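Putative phenazine biosynthesis PhzC/PhzF protein (Clostridium difficile, PDB 4DUN) probably acts as an isomerase of the PhzF family. Local coordinates at residues D146-L151 with C208-Y213; E156-K161 with A226-R231. All coordinates share one frame; numbering follows the deposited sequence.

Both interactions lie in the C-terminal half of a chain whose family has the diaminopimelate epimerase fold, and their centres are 15 Å apart. Along the chain the elements come as strand 147-150, helix 154-159, helix 207-218 and strand 222-227, so the segments of the two contacts alternate. Interaction 1 puts helix 207-218 against strand 147-150, with L210 also on T179. In interaction 2, V157 and I158 of helix 154-159 meet L228, just past strand 222-227; V157 also lies on I178 and A180. The two helices thus cover opposite faces of strand 176-181. L151 CD1 is 3.7 Å from E156 O, joining the contacts, which lie away from E47, the predicted active-site residue.

Interaction 1 of 2, residues D146-L151 with C208-Y213; sequences DLILLL and CNLIPY
Helix 207-218 lies against the inner face of the curved strands of this half of the molecule, as the central helix does in each lobe of the diaminopimelate epimerase fold, and I148 and L150 of strand 147-150 meet it through N209, L210 and Y213. The local axes approach to 10.7 Å, and their N-to-C directions make an angle of 40°. With its CG1 anti to the carbonyl carbon (chi1 -57°), I148 sends CD1 toward the start of the helix, where it comes to 3.7 Å from N209 CB and equally close to N209 OD1, the two side chains crossing at a slant. On its other branch, I148 CG2 is 4.3 Å from L210 CD2, a looser methyl contact; L210 also lies on T179 and F187.

A water ties the polar ends together in this buried region. It donates to N209 OD1 at 2.5 Å, a short bond, and to D146 OD2 at 2.6 Å, and it accepts from the backbone N of D146. N209 is held at its other end too, because ND2 bonds to I119 O; D146 OD1 bonds to Y191 OH. One turn further along the helix, Y213 has CG anti to its backbone N (chi1 174°), which extends the ring toward the strand and against Y142. L150 meets it about at right angles, with CD2 3.4 Å from Y213 OH.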
loop_
_atom_site.group_PDB
_atom_site.type_symbol
_atom_site.label_atom_id
_atom_site.label_comp_id
_atom_site.label_asym_id
_atom_site.label_seq_id
_atom_site.Cartn_x
_atom_site.Cartn_y
_atom_site.Cartn_z
ATOM N N ASP A 146 6.612 -25.201 -1.760
ATOM C CA ASP A 146 5.382 -24.802 -2.439
ATOM C C ASP A 146 4.776 -25.968 -3.216
ATOM O O ASP A 146 5.469 -26.944 -3.550
ATOM C CB ASP A 146 5.685 -23.653 -3.422
ATOM C CG ASP A 146 6.407 -22.471 -2.803
ATOM O OD1 ASP A 146 5.866 -21.884 -1.842
ATOM O OD2 ASP A 146 7.522 -22.155 -3.260
ATOM N N LEU A 147 3.476 -25.853 -3.523
ATOM C CA LEU A 147 2.774 -26.827 -4.357
ATOM C C LEU A 147 2.911 -26.370 -5.800
ATOM O O LEU A 147 2.710 -25.183 -6.092
ATOM C CB LEU A 147 1.295 -26.948 -3.959
ATOM C CG LEU A 147 0.442 -27.928 -4.762
ATOM C CD1 LEU A 147 0.891 -29.382 -4.534
ATOM C CD2 LEU A 147 -1.045 -27.798 -4.363
ATOM N N ILE A 148 3.309 -27.283 -6.693
ATOM C CA ILE A 148 3.527 -26.925 -8.093
ATOM C C ILE A 148 2.497 -27.637 -8.955
ATOM O O ILE A 148 2.452 -28.872 -8.969
ATOM C CB ILE A 148 4.978 -27.245 -8.528
ATOM C CG1 ILE A 148 5.990 -26.500 -7.607
ATOM C CG2 ILE A 148 5.201 -26.881 -10.017
ATOM C CD1 ILE A 148 7.330 -27.118 -7.528
ATOM N N LEU A 149 1.703 -26.849 -9.690
ATOM C CA LEU A 149 0.660 -27.366 -10.579
ATOM C C LEU A 149 1.036 -27.121 -12.013
ATOM O O LEU A 149 1.130 -25.967 -12.455
ATOM C CB LEU A 149 -0.719 -26.726 -10.271
ATOM C CG LEU A 149 -1.185 -26.743 -8.783
ATOM C CD1 LEU A 149 -2.490 -25.967 -8.599
ATOM C CD2 LEU A 149 -1.309 -28.170 -8.246
ATOM N N LEU A 150 1.303 -28.208 -12.736
ATOM C CA LEU A 150 1.639 -28.106 -14.147
ATOM C C LEU A 150 0.355 -27.990 -14.951
ATOM O O LEU A 150 -0.457 -28.919 -14.959
ATOM C CB LEU A 150 2.505 -29.301 -14.619
ATOM C CG LEU A 150 2.771 -29.357 -16.135
ATOM C CD1 LEU A 150 3.767 -28.266 -16.574
ATOM C CD2 LEU A 150 3.233 -30.724 -16.566
ATOM N N LEU A 151 0.172 -26.855 -15.645
ATOM C CA LEU A 151 -1.005 -26.665 -16.492
ATOM C C LEU A 151 -0.643 -26.987 -17.944
ATOM O O LEU A 151 0.532 -27.150 -18.250
ATOM C CB LEU A 151 -1.598 -25.260 -16.332
ATOM C CG LEU A 151 -1.995 -24.826 -14.893
ATOM C CD1 LEU A 151 -2.760 -23.494 -14.917
ATOM C CD2 LEU A 151 -2.859 -25.885 -14.172
ATOM N N CYS A 208 13.946 -22.074 -7.689
ATOM C CA CYS A 208 14.765 -23.179 -7.153
ATOM C C CYS A 208 14.209 -24.524 -7.617
ATOM O O CYS A 208 14.974 -25.461 -7.812
ATOM C CB CYS A 208 14.817 -23.123 -5.634
ATOM S SG CYS A 208 15.697 -21.683 -5.015
ATOM N N ASN A 209 12.874 -24.620 -7.745
ATOM C CA ASN A 209 12.184 -25.815 -8.225
ATOM C C ASN A 209 11.934 -25.763 -9.716
ATOM O O ASN A 209 12.053 -26.784 -10.383
ATOM C CB ASN A 209 10.817 -25.987 -7.553
ATOM C CG ASN A 209 10.764 -25.918 -6.049
ATOM O OD1 ASN A 209 9.855 -25.303 -5.499
ATOM N ND2 ASN A 209 11.657 -26.615 -5.346
ATOM N N LEU A 210 11.482 -24.603 -10.229
ATOM C CA LEU A 210 11.065 -24.493 -11.624
ATOM C C LEU A 210 12.218 -24.689 -12.580
ATOM O O LEU A 210 12.028 -25.334 -13.616
ATOM C CB LEU A 210 10.347 -23.150 -11.903
ATOM C CG LEU A 210 8.994 -22.956 -11.193
ATOM C CD1 LEU A 210 8.493 -21.518 -11.370
ATOM C CD2 LEU A 210 7.918 -23.988 -11.685
ATOM N N ILE A 211 13.420 -24.191 -12.225
ATOM C CA ILE A 211 14.603 -24.309 -13.092
ATOM C C ILE A 211 14.988 -25.800 -13.277
ATOM O O ILE A 211 15.008 -26.215 -14.439
ATOM C CB ILE A 211 15.791 -23.444 -12.630
ATOM C CG1 ILE A 211 15.443 -21.921 -12.779
ATOM C CG2 ILE A 211 17.075 -23.821 -13.383
ATOM C CD1 ILE A 211 16.464 -20.977 -12.095
ATOM N N PRO A 212 15.275 -26.633 -12.227
ATOM C CA PRO A 212 15.621 -28.044 -12.504
ATOM C C PRO A 212 14.486 -28.770 -13.211
ATOM O O PRO A 212 14.749 -29.585 -14.096
ATOM C CB PRO A 212 15.885 -28.645 -11.110
ATOM C CG PRO A 212 15.206 -27.704 -10.144
ATOM C CD PRO A 212 15.345 -26.343 -10.779
ATOM N N TYR A 213 13.242 -28.468 -12.853
ATOM C CA TYR A 213 12.127 -29.131 -13.513
ATOM C C TYR A 213 12.006 -28.848 -15.013
ATOM O O TYR A 213 11.905 -29.772 -15.801
ATOM C CB TYR A 213 10.794 -28.801 -12.838
ATOM C CG TYR A 213 9.643 -29.365 -13.626
ATOM C CD1 TYR A 213 9.284 -30.695 -13.504
ATOM C CD2 TYR A 213 8.965 -28.590 -14.541
ATOM C CE1 TYR A 213 8.250 -31.228 -14.257
ATOM C CE2 TYR A 213 7.941 -29.104 -15.293
ATOM C CZ TYR A 213 7.579 -30.424 -15.153
ATOM O OH TYR A 213 6.552 -30.925 -15.921
HETATM O O HOH W 1 9.170 -24.207 -3.329
#

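Interaction 2 of 2, residues E156-K161 with A226-R231; sequences EVINYK and AQLSNR
The NH1 of R190 is gripped by two carbonyl oxygens, V157 O, in the last turn of helix 154-159, and Y160 O, just past it; R190 also lies against L228, which ties this polar grip to the apolar contact of L228 with V157 and I158. Y160 is where the chain leaves helical geometry. Nearby, K161 NZ curls back to N159 O in a weak hydrogen bond of 2.9 Å.

L228 carries its whole side of the contact through one methyl. Its CD1 reaches 3.9 Å from I158 CG1 and 4.2 Å from V157 CG1, nestling between neighbouring residues of the helix. The L228 and I158 side chains slant across each other near the surface, whereas V157 is buried. The backbone at L228 makes an inverse gamma turn, closed by a weak 3.1 Å bond from S229 N to Q227 O, just as strand 222-227 ends. L228 also lies on V188 of strand 187-193, and V157 on I178 and A180 of strand 176-181, so helix 154-159 packs on strand 176-181, with L228, just past the end of strand 222-227, against its V157-I158 side.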
loop_
_atom_site.group_PDB
_atom_site.type_symbol
_atom_site.label_atom_id
_atom_site.label_comp_id
_atom_site.label_asym_id
_atom_site.label_seq_id
_atom_site.Cartn_x
_atom_site.Cartn_y
_atom_site.Cartn_z
ATOM N N GLU A 156 -3.766 -21.314 -20.066
ATOM C CA GLU A 156 -4.389 -21.821 -18.831
ATOM C C GLU A 156 -3.804 -21.120 -17.588
ATOM O O GLU A 156 -4.560 -20.794 -16.661
ATOM C CB GLU A 156 -4.247 -23.341 -18.713
ATOM C CG GLU A 156 -5.238 -24.098 -19.578
ATOM C CD GLU A 156 -5.320 -25.586 -19.302
ATOM O OE1 GLU A 156 -4.533 -26.089 -18.467
ATOM O OE2 GLU A 156 -6.202 -26.246 -19.898
ATOM N N VAL A 157 -2.500 -20.794 -17.625
ATOM C CA VAL A 157 -1.818 -20.049 -16.549
ATOM C C VAL A 157 -2.438 -18.642 -16.471
ATOM O O VAL A 157 -2.838 -18.219 -15.392
ATOM C CB VAL A 157 -0.275 -20.036 -16.735
ATOM C CG1 VAL A 157 0.412 -19.055 -15.773
ATOM C CG2 VAL A 157 0.290 -21.447 -16.545
ATOM N N ILE A 158 -2.575 -17.956 -17.615
ATOM C CA ILE A 158 -3.194 -16.619 -17.692
ATOM C C ILE A 158 -4.659 -16.671 -17.176
ATOM O O ILE A 158 -5.071 -15.777 -16.441
ATOM C CB ILE A 158 -3.120 -16.063 -19.150
ATOM C CG1 ILE A 158 -1.649 -15.861 -19.607
ATOM C CG2 ILE A 158 -3.938 -14.755 -19.324
ATOM C CD1 ILE A 158 -1.473 -15.716 -21.129
ATOM N N ASN A 159 -5.436 -17.702 -17.579
ATOM C CA ASN A 159 -6.864 -17.831 -17.234
ATOM C C ASN A 159 -7.162 -18.076 -15.763
ATOM O O ASN A 159 -8.265 -17.760 -15.303
ATOM C CB ASN A 159 -7.500 -18.973 -18.035
ATOM C CG ASN A 159 -7.651 -18.670 -19.503
ATOM O OD1 ASN A 159 -7.427 -17.544 -19.958
ATOM N ND2 ASN A 159 -8.038 -19.674 -20.279
ATOM N N TYR A 160 -6.214 -18.671 -15.040
ATOM C CA TYR A 160 -6.432 -19.040 -13.649
ATOM C C TYR A 160 -6.799 -17.835 -12.782
ATOM O O TYR A 160 -6.189 -16.779 -12.893
ATOM C CB TYR A 160 -5.180 -19.727 -13.112
ATOM C CG TYR A 160 -5.353 -20.373 -11.757
ATOM C CD1 TYR A 160 -5.026 -19.685 -10.588
ATOM C CD2 TYR A 160 -5.752 -21.701 -11.643
ATOM C CE1 TYR A 160 -5.176 -20.280 -9.334
ATOM C CE2 TYR A 160 -5.856 -22.321 -10.400
ATOM C CZ TYR A 160 -5.564 -21.606 -9.246
ATOM O OH TYR A 160 -5.653 -22.216 -8.023
ATOM N N LYS A 161 -7.828 -18.011 -11.940
ATOM C CA LYS A 161 -8.313 -17.002 -11.013
ATOM C C LYS A 161 -8.315 -17.643 -9.647
ATOM O O LYS A 161 -9.052 -18.615 -9.416
ATOM C CB LYS A 161 -9.706 -16.453 -11.411
ATOM C CG LYS A 161 -9.797 -15.892 -12.831
ATOM C CD LYS A 161 -9.042 -14.573 -13.019
ATOM C CE LYS A 161 -9.027 -14.119 -14.463
ATOM N NZ LYS A 161 -7.987 -14.826 -15.262
ATOM N N ALA A 226 9.013 -16.228 -17.398
ATOM C CA ALA A 226 8.164 -15.069 -17.130
ATOM C C ALA A 226 7.258 -15.419 -15.976
ATOM O O ALA A 226 6.856 -16.576 -15.823
ATOM C CB ALA A 226 7.340 -14.689 -18.370
ATOM N N GLN A 227 6.985 -14.444 -15.132
ATOM C CA GLN A 227 6.009 -14.584 -14.060
ATOM C C GLN A 227 4.841 -13.742 -14.525
ATOM O O GLN A 227 4.995 -12.530 -14.688
ATOM C CB GLN A 227 6.560 -14.177 -12.680
ATOM C CG GLN A 227 5.563 -14.584 -11.587
ATOM C CD GLN A 227 6.202 -14.898 -10.266
ATOM O OE1 GLN A 227 7.322 -15.431 -10.191
ATOM N NE2 GLN A 227 5.490 -14.591 -9.185
ATOM N N LEU A 228 3.714 -14.398 -14.848
ATOM C CA LEU A 228 2.577 -13.755 -15.494
ATOM C C LEU A 228 1.574 -13.149 -14.506
ATOM O O LEU A 228 0.359 -13.352 -14.608
ATOM C CB LEU A 228 1.908 -14.756 -16.468
ATOM C CG LEU A 228 2.805 -15.263 -17.613
ATOM C CD1 LEU A 228 2.030 -16.230 -18.505
ATOM C CD2 LEU A 228 3.406 -14.090 -18.461
ATOM N N SER A 229 2.094 -12.343 -13.576
ATOM C CA SER A 229 1.288 -11.550 -12.653
ATOM C C SER A 229 0.803 -10.317 -13.426
ATOM O O SER A 229 1.300 -10.076 -14.534
ATOM C CB SER A 229 2.139 -11.133 -11.449
ATOM O OG SER A 229 3.288 -10.437 -11.915
ATOM N N ASN A 230 -0.091 -9.518 -12.834
ATOM C CA ASN A 230 -0.603 -8.266 -13.410
ATOM C C ASN A 230 0.578 -7.367 -13.822
ATOM O O ASN A 230 0.647 -6.922 -14.965
ATOM C CB ASN A 230 -1.498 -7.553 -12.371
ATOM C CG ASN A 230 -2.152 -6.278 -12.849
ATOM O OD1 ASN A 230 -2.469 -6.103 -14.036
ATOM N ND2 ASN A 230 -2.384 -5.360 -11.921
ATOM N N ARG A 231 1.544 -7.178 -12.904
ATOM C CA ARG A 231 2.733 -6.362 -13.155
ATOM C C ARG A 231 3.705 -7.081 -14.101
ATOM O O ARG A 231 4.218 -6.456 -15.034
ATOM C CB ARG A 231 3.413 -5.986 -11.832
ATOM C CG ARG A 231 2.543 -5.041 -10.966
ATOM C CD ARG A 231 3.219 -4.713 -9.641
ATOM N NE ARG A 231 4.494 -4.026 -9.844
ATOM C CZ ARG A 231 4.687 -2.714 -9.754
ATOM N NH1 ARG A 231 3.685 -1.907 -9.420
ATOM N NH2 ARG A 231 5.886 -2.200 -9.979
#